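Local coordinates for protein glucanase (Clostridium thermocellum, PDB 5GXX) that probably hydrolyses internal beta-1,4-glucosidic bonds of cellulose, as a family 9 endoglucanase of the cellulosome, at residues A[274-279]-A[294-299]; A[303-308]-A[333-338]. The protein carries 1 engineered substitution. All blocks are in the same frame, centred on the assembly; numbering follows the deposited sequence.

Interaction 1. Residues A[274-279]-A[294-299]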
ATOM      1  N   ASP A 274      18.313  45.274 -37.510  1.00 12.06           N
ATOM      2  CA  ASP A 274      19.337  46.063 -36.824  1.00 11.95           C
ATOM      3  C   ASP A 274      19.253  45.823 -35.315  1.00 11.06           C
ATOM      4  O   ASP A 274      20.272  45.723 -34.646  1.00 10.87           O
ATOM      5  CB  ASP A 274      19.174  47.556 -37.123  1.00 12.51           C
ATOM      6  CG  ASP A 274      19.720  47.951 -38.493  1.00 12.33           C
ATOM      7  OD1 ASP A 274      20.218  47.082 -39.248  1.00 13.34           O
ATOM      8  OD2 ASP A 274      19.682  49.165 -38.766  1.00 14.23           O
ATOM      9  N   TRP A 275      18.036  45.740 -34.785  1.00 12.30           N
ATOM     10  CA  TRP A 275      17.839  45.507 -33.360  1.00 10.61           C
ATOM     11  C   TRP A 275      18.454  44.197 -32.889  1.00 11.02           C
ATOM     12  O   TRP A 275      18.872  44.109 -31.744  1.00 11.02           O
ATOM     13  CB  TRP A 275      16.352  45.597 -32.999  1.00 10.51           C
ATOM     14  CG  TRP A 275      16.022  45.451 -31.539  1.00  9.56           C
ATOM     15  CD1 TRP A 275      16.085  46.410 -30.569  1.00 10.89           C
ATOM     16  CD2 TRP A 275      15.594  44.250 -30.887  1.00  9.90           C
ATOM     17  NE1 TRP A 275      15.743  45.872 -29.339  1.00  9.98           N
ATOM     18  CE2 TRP A 275      15.419  44.551 -29.518  1.00  8.43           C
ATOM     19  CE3 TRP A 275      15.330  42.950 -31.333  1.00 11.71           C
ATOM     20  CZ2 TRP A 275      14.976  43.603 -28.600  1.00 11.58           C
ATOM     21  CZ3 TRP A 275      14.886  42.008 -30.423  1.00 11.78           C
ATOM     22  CH2 TRP A 275      14.713  42.343 -29.070  1.00 11.71           C
ATOM     23  N   TRP A 276      18.484  43.212 -33.777  1.00 10.11           N
ATOM     24  CA  TRP A 276      19.087  41.916 -33.511  1.00 10.45           C
ATOM     25  C   TRP A 276      20.615  41.886 -33.666  1.00 11.29           C
ATOM     26  O   TRP A 276      21.251  40.977 -33.137  1.00 11.81           O
ATOM     27  CB  TRP A 276      18.447  40.884 -34.440  1.00 10.45           C
ATOM     28  CG  TRP A 276      17.178  40.357 -33.866  1.00  9.44           C
ATOM     29  CD1 TRP A 276      15.905  40.850 -34.046  1.00 10.56           C
ATOM     30  CD2 TRP A 276      17.060  39.251 -32.971  1.00  9.30           C
ATOM     31  NE1 TRP A 276      15.006  40.098 -33.314  1.00 11.12           N
ATOM     32  CE2 TRP A 276      15.694  39.112 -32.645  1.00 12.09           C
ATOM     33  CE3 TRP A 276      17.983  38.335 -32.441  1.00  9.25           C
ATOM     34  CZ2 TRP A 276      15.237  38.107 -31.780  1.00 11.03           C
ATOM     35  CZ3 TRP A 276      17.526  37.329 -31.603  1.00 12.55           C
ATOM     36  CH2 TRP A 276      16.160  37.226 -31.276  1.00 10.88           C
ATOM     37  N   THR A 277      21.191  42.839 -34.395  1.00 11.53           N
ATOM     38  CA  THR A 277      22.625  42.836 -34.684  1.00 11.18           C
ATOM     39  C   THR A 277      23.431  43.451 -33.536  1.00 11.37           C
ATOM     40  O   THR A 277      22.893  44.219 -32.742  1.00 10.50           O
ATOM     41  CB  THR A 277      22.957  43.630 -35.965  1.00 11.86           C
ATOM     42  OG1 THR A 277      22.669  45.024 -35.768  1.00 13.03           O
ATOM     43  CG2 THR A 277      22.228  43.060 -37.187  1.00 11.69           C
ATOM     44  N   PRO A 278      24.733  43.150 -33.451  1.00 10.92           N
ATOM     45  CA  PRO A 278      25.577  43.779 -32.431  1.00 10.44           C
ATOM     46  C   PRO A 278      25.541  45.310 -32.394  1.00 10.29           C
ATOM     47  O   PRO A 278      25.659  45.902 -31.321  1.00 10.81           O
ATOM     48  CB  PRO A 278      26.980  43.253 -32.760  1.00 10.66           C
ATOM     49  CG  PRO A 278      26.689  41.871 -33.288  1.00 10.58           C
ATOM     50  CD  PRO A 278      25.483  42.112 -34.179  1.00 10.82           C
ATOM     51  N   GLN A 279      25.337  45.974 -33.535  1.00 11.14           N
ATOM     52  CA  GLN A 279      25.335  47.438 -33.542  1.00 10.46           C
ATOM     53  C   GLN A 279      24.010  48.038 -33.052  1.00 11.11           C
ATOM     54  O   GLN A 279      23.978  49.213 -32.683  1.00 11.73           O
ATOM     55  CB  GLN A 279      25.694  47.967 -34.933  1.00 11.59           C
ATOM     56  CG  GLN A 279      27.153  47.707 -35.357  1.00 12.01           C
ATOM     57  CD  GLN A 279      28.218  48.504 -34.638  1.00 12.07           C
ATOM     58  OE1 GLN A 279      27.978  49.573 -34.081  1.00 13.81           O
ATOM     59  NE2 GLN A 279      29.447  47.993 -34.693  1.00 16.64           N
ATOM     60  N   ALA A 294      22.719  36.104 -29.527  1.00  9.57           N
ATOM     61  CA  ALA A 294      21.603  37.040 -29.322  1.00  8.66           C
ATOM     62  C   ALA A 294      20.612  36.252 -28.482  1.00  8.52           C
ATOM     63  O   ALA A 294      20.204  35.158 -28.891  1.00 10.08           O
ATOM     64  CB  ALA A 294      21.009  37.516 -30.677  1.00 10.01           C
ATOM     65  N   HIS A 295      20.266  36.777 -27.307  1.00  8.96           N
ATOM     66  CA  HIS A 295      19.546  36.014 -26.284  1.00 10.24           C
ATOM     67  C   HIS A 295      18.219  36.705 -25.933  1.00  9.87           C
ATOM     68  O   HIS A 295      18.154  37.657 -25.131  1.00 11.52           O
ATOM     69  CB  HIS A 295      20.439  35.858 -25.044  1.00 10.21           C
ATOM     70  CG  HIS A 295      20.108  34.675 -24.183  1.00 10.14           C
ATOM     71  ND1 HIS A 295      18.999  34.646 -23.362  1.00 14.26           N
ATOM     72  CD2 HIS A 295      20.764  33.505 -23.985  1.00 10.82           C
ATOM     73  CE1 HIS A 295      18.977  33.496 -22.714  1.00 11.05           C
ATOM     74  NE2 HIS A 295      20.026  32.777 -23.083  1.00 10.31           N
ATOM     75  N   LEU A 296      17.154  36.255 -26.586  1.00 10.85           N
ATOM     76  CA  LEU A 296      15.903  37.000 -26.515  1.00 11.05           C
ATOM     77  C   LEU A 296      15.140  36.815 -25.213  1.00 13.16           C
ATOM     78  O   LEU A 296      14.529  37.775 -24.726  1.00 14.20           O
ATOM     79  CB  LEU A 296      14.992  36.697 -27.719  1.00 10.91           C
ATOM     80  CG  LEU A 296      13.643  37.434 -27.798  1.00 10.41           C
ATOM     81  CD1 LEU A 296      13.930  38.909 -28.091  1.00 10.41           C
ATOM     82  CD2 LEU A 296      12.782  36.766 -28.857  1.00 11.58           C
ATOM     83  N   ASP A 297      15.176  35.595 -24.678  1.00 12.20           N
ATOM     84  CA  ASP A 297      14.347  35.255 -23.537  1.00 14.34           C
ATOM     85  C   ASP A 297      14.953  34.031 -22.887  1.00 15.54           C
ATOM     86  O   ASP A 297      15.792  33.367 -23.485  1.00 13.92           O
ATOM     87  CB  ASP A 297      12.927  34.953 -24.037  1.00 15.28           C
ATOM     88  CG  ASP A 297      11.862  35.013 -22.940  1.00 19.18           C
ATOM     89  OD1 ASP A 297      11.957  35.821 -21.997  1.00 24.45           O
ATOM     90  OD2 ASP A 297      10.901  34.227 -23.012  1.00 29.33           O
ATOM     91  N   THR A 298      14.481  33.723 -21.683  1.00 16.32           N
ATOM     92  CA  THR A 298      14.899  32.546 -20.925  1.00 16.90           C
ATOM     93  C   THR A 298      14.626  31.253 -21.696  1.00 14.88           C
ATOM     94  O   THR A 298      15.449  30.343 -21.650  1.00 16.55           O
ATOM     95  CB  THR A 298      14.096  32.513 -19.607  1.00 16.69           C
ATOM     96  OG1 THR A 298      14.382  33.710 -18.874  1.00 21.88           O
ATOM     97  CG2 THR A 298      14.415  31.304 -18.753  1.00 19.91           C
ATOM     98  N   TRP A 299      13.512  31.200 -22.421  1.00 14.25           N
ATOM     99  CA  TRP A 299      13.046  29.978 -23.078  1.00 13.95           C
ATOM    100  C   TRP A 299      13.446  29.966 -24.545  1.00 12.73           C
ATOM    101  O   TRP A 299      13.165  30.908 -25.285  1.00 13.75           O
ATOM    102  CB  TRP A 299      11.528  29.831 -22.908  1.00 15.28           C
ATOM    103  CG  TRP A 299      11.148  29.858 -21.453  1.00 21.11           C
ATOM    104  CD1 TRP A 299      11.126  28.806 -20.588  1.00 26.66           C
ATOM    105  CD2 TRP A 299      10.776  31.012 -20.689  1.00 26.28           C
ATOM    106  NE1 TRP A 299      10.758  29.233 -19.328  1.00 25.26           N
ATOM    107  CE2 TRP A 299      10.544  30.584 -19.364  1.00 27.47           C
ATOM    108  CE3 TRP A 299      10.631  32.372 -20.995  1.00 29.02           C
ATOM    109  CZ2 TRP A 299      10.159  31.466 -18.347  1.00 30.64           C
ATOM    110  CZ3 TRP A 299      10.239  33.255 -19.983  1.00 30.64           C
ATOM    111  CH2 TRP A 299      10.005  32.792 -18.675  1.00 33.17           C
TER

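Interaction 2. Residues A[303-308]-A[333-338]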
ATOM      1  N   ARG A 303      16.555  28.686 -30.505  1.00 10.92           N
ATOM      2  CA  ARG A 303      15.400  28.741 -31.410  1.00 11.00           C
ATOM      3  C   ARG A 303      15.196  30.137 -31.984  1.00  9.81           C
ATOM      4  O   ARG A 303      15.118  30.309 -33.212  1.00 10.31           O
ATOM      5  CB  ARG A 303      14.145  28.282 -30.663  1.00 10.72           C
ATOM      6  CG  ARG A 303      12.823  28.521 -31.377  1.00 11.01           C
ATOM      7  CD  ARG A 303      12.117  29.704 -30.754  1.00 11.30           C
ATOM      8  NE  ARG A 303      12.129  29.817 -29.292  1.00 10.47           N
ATOM      9  CZ  ARG A 303      11.126  29.442 -28.496  1.00 10.65           C
ATOM     10  NH1 ARG A 303      10.038  28.850 -28.983  1.00 11.92           N
ATOM     11  NH2 ARG A 303      11.182  29.697 -27.204  1.00 11.98           N
ATOM     12  N   TYR A 304      15.150  31.161 -31.132  1.00  9.07           N
ATOM     13  CA  TYR A 304      14.903  32.505 -31.647  1.00  9.83           C
ATOM     14  C   TYR A 304      16.060  33.019 -32.504  1.00 10.61           C
ATOM     15  O   TYR A 304      15.838  33.532 -33.606  1.00 11.28           O
ATOM     16  CB  TYR A 304      14.648  33.472 -30.494  1.00 10.75           C
ATOM     17  CG  TYR A 304      13.384  33.265 -29.703  1.00 11.47           C
ATOM     18  CD1 TYR A 304      12.134  33.214 -30.317  1.00 13.49           C
ATOM     19  CD2 TYR A 304      13.443  33.173 -28.331  1.00 11.86           C
ATOM     20  CE1 TYR A 304      10.958  33.066 -29.569  1.00 11.89           C
ATOM     21  CE2 TYR A 304      12.292  33.043 -27.568  1.00 10.39           C
ATOM     22  CZ  TYR A 304      11.056  32.989 -28.194  1.00 13.32           C
ATOM     23  OH  TYR A 304       9.906  32.876 -27.445  1.00 14.85           O
ATOM     24  N   ALA A 305      17.291  32.815 -32.042  1.00 10.00           N
ATOM     25  CA  ALA A 305      18.456  33.398 -32.720  1.00  8.50           C
ATOM     26  C   ALA A 305      18.683  32.722 -34.071  1.00 10.27           C
ATOM     27  O   ALA A 305      18.943  33.417 -35.066  1.00 10.30           O
ATOM     28  CB  ALA A 305      19.687  33.329 -31.835  1.00 10.04           C
ATOM     29  N   THR A 306      18.496  31.406 -34.130  1.00 10.30           N
ATOM     30  CA  THR A 306      18.648  30.700 -35.399  1.00 10.23           C
ATOM     31  C   THR A 306      17.524  30.981 -36.399  1.00 11.59           C
ATOM     32  O   THR A 306      17.754  30.914 -37.606  1.00 12.48           O
ATOM     33  CB  THR A 306      18.835  29.183 -35.217  1.00 11.12           C
ATOM     34  OG1 THR A 306      17.682  28.611 -34.584  1.00 10.59           O
ATOM     35  CG2 THR A 306      20.041  28.899 -34.378  1.00 11.37           C
ATOM     36  N   THR A 307      16.330  31.294 -35.903  1.00  9.81           N
ATOM     37  CA  THR A 307      15.213  31.688 -36.777  1.00 11.83           C
ATOM     38  C   THR A 307      15.508  33.060 -37.375  1.00 10.94           C
ATOM     39  O   THR A 307      15.346  33.281 -38.590  1.00 10.90           O
ATOM     40  CB  THR A 307      13.863  31.693 -36.014  1.00 10.60           C
ATOM     41  OG1 THR A 307      13.606  30.368 -35.521  1.00 12.65           O
ATOM     42  CG2 THR A 307      12.721  32.137 -36.952  1.00 11.98           C
ATOM     43  N   GLU A 308      15.999  33.969 -36.534  1.00 10.38           N
ATOM     44  CA  GLU A 308      16.379  35.308 -37.016  1.00 10.65           C
ATOM     45  C   GLU A 308      17.533  35.197 -37.998  1.00 10.31           C
ATOM     46  O   GLU A 308      17.584  35.983 -38.950  1.00 12.00           O
ATOM     47  CB  GLU A 308      16.708  36.245 -35.854  1.00 10.49           C
ATOM     48  CG  GLU A 308      15.460  36.602 -35.051  1.00 12.01           C
ATOM     49  CD  GLU A 308      14.476  37.411 -35.880  1.00 12.48           C
ATOM     50  OE1 GLU A 308      14.923  38.265 -36.687  1.00 13.02           O
ATOM     51  OE2 GLU A 308      13.239  37.228 -35.767  1.00 14.12           O
ATOM     52  N   LYS A 333      25.250  34.142 -39.755  1.00 10.61           N
ATOM     53  CA  LYS A 333      26.214  33.042 -39.677  1.00 10.61           C
ATOM     54  C   LYS A 333      26.751  32.934 -38.253  1.00 10.27           C
ATOM     55  O   LYS A 333      26.988  31.821 -37.774  1.00 11.70           O
ATOM     56  CB  LYS A 333      27.347  33.196 -40.711  1.00 11.48           C
ATOM     57  CG  LYS A 333      28.340  32.030 -40.704  1.00 13.63           C
ATOM     58  CD  LYS A 333      29.339  32.142 -41.855  1.00 14.03           C
ATOM     59  CE  LYS A 333      30.089  30.830 -42.039  1.00 12.79           C
ATOM     60  NZ  LYS A 333      31.124  30.654 -40.968  1.00 15.05           N
ATOM     61  N   SER A 334      26.897  34.070 -37.573  1.00 11.09           N
ATOM     62  CA  SER A 334      27.414  34.033 -36.212  1.00 12.14           C
ATOM     63  C   SER A 334      26.477  33.277 -35.275  1.00 11.43           C
ATOM     64  O   SER A 334      26.918  32.606 -34.344  1.00 12.35           O
ATOM     65  CB  SER A 334      27.705  35.439 -35.672  1.00 12.87           C
ATOM     66  OG  SER A 334      26.527  36.106 -35.279  1.00 15.73           O
ATOM     67  N   GLN A 335      25.173  33.400 -35.525  1.00 11.31           N
ATOM     68  CA  GLN A 335      24.227  32.709 -34.644  1.00 10.24           C
ATOM     69  C   GLN A 335      24.163  31.210 -34.915  1.00 10.23           C
ATOM     70  O   GLN A 335      24.113  30.405 -33.986  1.00 10.89           O
ATOM     71  CB  GLN A 335      22.820  33.308 -34.749  1.00  9.13           C
ATOM     72  CG  GLN A 335      22.797  34.797 -34.405  1.00  8.65           C
ATOM     73  CD  GLN A 335      23.383  35.097 -33.042  1.00 11.03           C
ATOM     74  OE1 GLN A 335      22.789  34.766 -32.014  1.00 11.35           O
ATOM     75  NE2 GLN A 335      24.537  35.744 -33.028  1.00 11.06           N
ATOM     76  N   ILE A 336      24.176  30.832 -36.187  1.00 11.10           N
ATOM     77  CA  ILE A 336      24.230  29.416 -36.502  1.00 10.46           C
ATOM     78  C   ILE A 336      25.522  28.790 -35.965  1.00 10.41           C
ATOM     79  O   ILE A 336      25.500  27.721 -35.359  1.00 11.31           O
ATOM     80  CB  ILE A 336      24.074  29.166 -38.028  1.00 11.82           C
ATOM     81  CG1 ILE A 336      22.744  29.733 -38.565  1.00 12.00           C
ATOM     82  CG2 ILE A 336      24.268  27.669 -38.337  1.00 11.59           C
ATOM     83  CD1 ILE A 336      21.498  29.278 -37.804  1.00 15.10           C
ATOM     84  N   ASP A 337      26.641  29.491 -36.176  1.00 10.86           N
ATOM     85  CA  ASP A 337      27.925  28.920 -35.742  1.00 11.72           C
ATOM     86  C   ASP A 337      27.985  28.781 -34.228  1.00 11.03           C
ATOM     87  O   ASP A 337      28.538  27.807 -33.718  1.00 11.44           O
ATOM     88  CB  ASP A 337      29.140  29.707 -36.265  1.00 11.46           C
ATOM     89  CG  ASP A 337      29.332  29.561 -37.775  1.00 13.03           C
ATOM     90  OD1 ASP A 337      28.662  28.712 -38.401  1.00 14.18           O
ATOM     91  OD2 ASP A 337      30.148  30.344 -38.324  1.00 15.67           O
ATOM     92  N   TYR A 338      27.373  29.721 -33.502  1.00 10.78           N
ATOM     93  CA  TYR A 338      27.287  29.579 -32.051  1.00 10.32           C
ATOM     94  C   TYR A 338      26.587  28.276 -31.685  1.00 10.60           C
ATOM     95  O   TYR A 338      27.077  27.500 -30.873  1.00 11.42           O
ATOM     96  CB  TYR A 338      26.569  30.774 -31.406  1.00 11.14           C
ATOM     97  CG  TYR A 338      26.583  30.752 -29.893  1.00  8.49           C
ATOM     98  CD1 TYR A 338      25.855  29.803 -29.188  1.00 10.58           C
ATOM     99  CD2 TYR A 338      27.362  31.643 -29.162  1.00 10.84           C
ATOM    100  CE1 TYR A 338      25.863  29.757 -27.799  1.00 11.91           C
ATOM    101  CE2 TYR A 338      27.372  31.610 -27.774  1.00  9.52           C
ATOM    102  CZ  TYR A 338      26.592  30.686 -27.098  1.00  9.61           C
ATOM    103  OH  TYR A 338      26.602  30.573 -25.723  1.00 10.37           O
TER

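Interaction 1. Residues A[274-279]-A[294-299]
Trp275 and Trp276, consecutive at the C-terminal end of helix 263-276, receive Ala294 and Leu296 from the loop that leads into helix 301-318. Trp275 comes first along the chain. With chi1 near trans (-177°), its indole extends toward the loop, bringing CH2 to 3.7 Å from Leu296 CD1, with the methyl at the ring edge and near its plane. Trp276 carries more of the contact. Along one side of its six-membered ring, CE3 and CZ3 are each 3.6 Å from Ala294 CB, a methyl that also comes in at the edge. Further round the same ring CH2 meets Leu296 CB at 3.8 Å, obliquely, while both leucine methyls approach CZ2. The two indoles touch as well, their planes nearly perpendicular: Trp275 CZ3 lies over the rim of one face of Trp276, 3.4 Å above its plane. On the polar side of the indole, Trp276 NE1 is bonded to Trp241 O, which helps to fix the ring's rotation. Thr277 then leaves helical geometry, its CB directed away from the loop; its OG1 and its N both bond Asp274 O, the hydroxyl at 2.7 Å, so the Asp274 carbonyl oxygen takes two bonds from one residue. Tyr304 of helix 301-318 touches Trp276 and Leu296 and adds to the apolar cluster. No hydrogen bond joins the two segments; the loop meets the helix end here through aliphatic carbon against the two indoles, consistent with a contact that rests on van der Waals packing and the hydrophobic effect.

Interaction 2. Residues A[303-308]-A[333-338]
Gln335 of helix 322-340 reaches across to Ala305 of helix 301-318, and its course can be followed atom by atom. CB lies 3.9 Å from Ala305 O, and CG stays near the same carbonyl. With CG anti to the carbonyl carbon and the chain bent at chi2, the amide folds over so that OE1 comes to 3.4 Å from Ala305 CB. That is packing against a methyl; the polar partner of OE1 is Ala294 N, in the loop before helix 301-318. At the other end of the amide, NE2 donates to Ser334 OG at 3.0 Å, with an N-H...acceptor angle of 157° and the hydroxyl close to the amide plane. A second partner of NE2, Gly292 O, lies in that same loop, and together these bonds hold the buried amide in one orientation.

The two helices are consecutive in the alpha-helical catalytic domain of family 9, an (alpha/alpha)6 barrel, and run roughly antiparallel, at 140° between their directions. Their segment axes approach to 8.5 Å, a spacing consistent with the small side chains of Ala305 and Thr306 at the interface.

Beside the glutamine, Thr306 meets Ile336. The isoleucine's CD1 sits 3.7 Å from both Thr306 CB and Thr306 CG2, and the two side chains cross at about a right angle. Thr306 OG1 takes the place between the backbone N and the carbonyl carbon (chi1 62°), from which it bonds Leu302 O one turn back in its own helix; this leaves the methyl to face the isoleucine. Helix 412-429 also borders this patch, Phe418 touching Thr306 and Ala421 touching Ile336.

Interactions 1 and 2 come in series along the chain, their centres about 10 Å apart on the same side of the chain's centre. Three successive helices, 263-276, 301-318 and 322-340, take part, together with the loop between the first two. The two contacts adjoin: the side chain of Gln335 bridges from interaction 2 to the loop of interaction 1, and Trp276 packs on Glu308, with Trp276 CE2 3.5 Å from Glu308 CG. The connecting segment 294-299 is thus contacted by the helix before it and by both helices after it, joining neighbouring parts of the helical barrel.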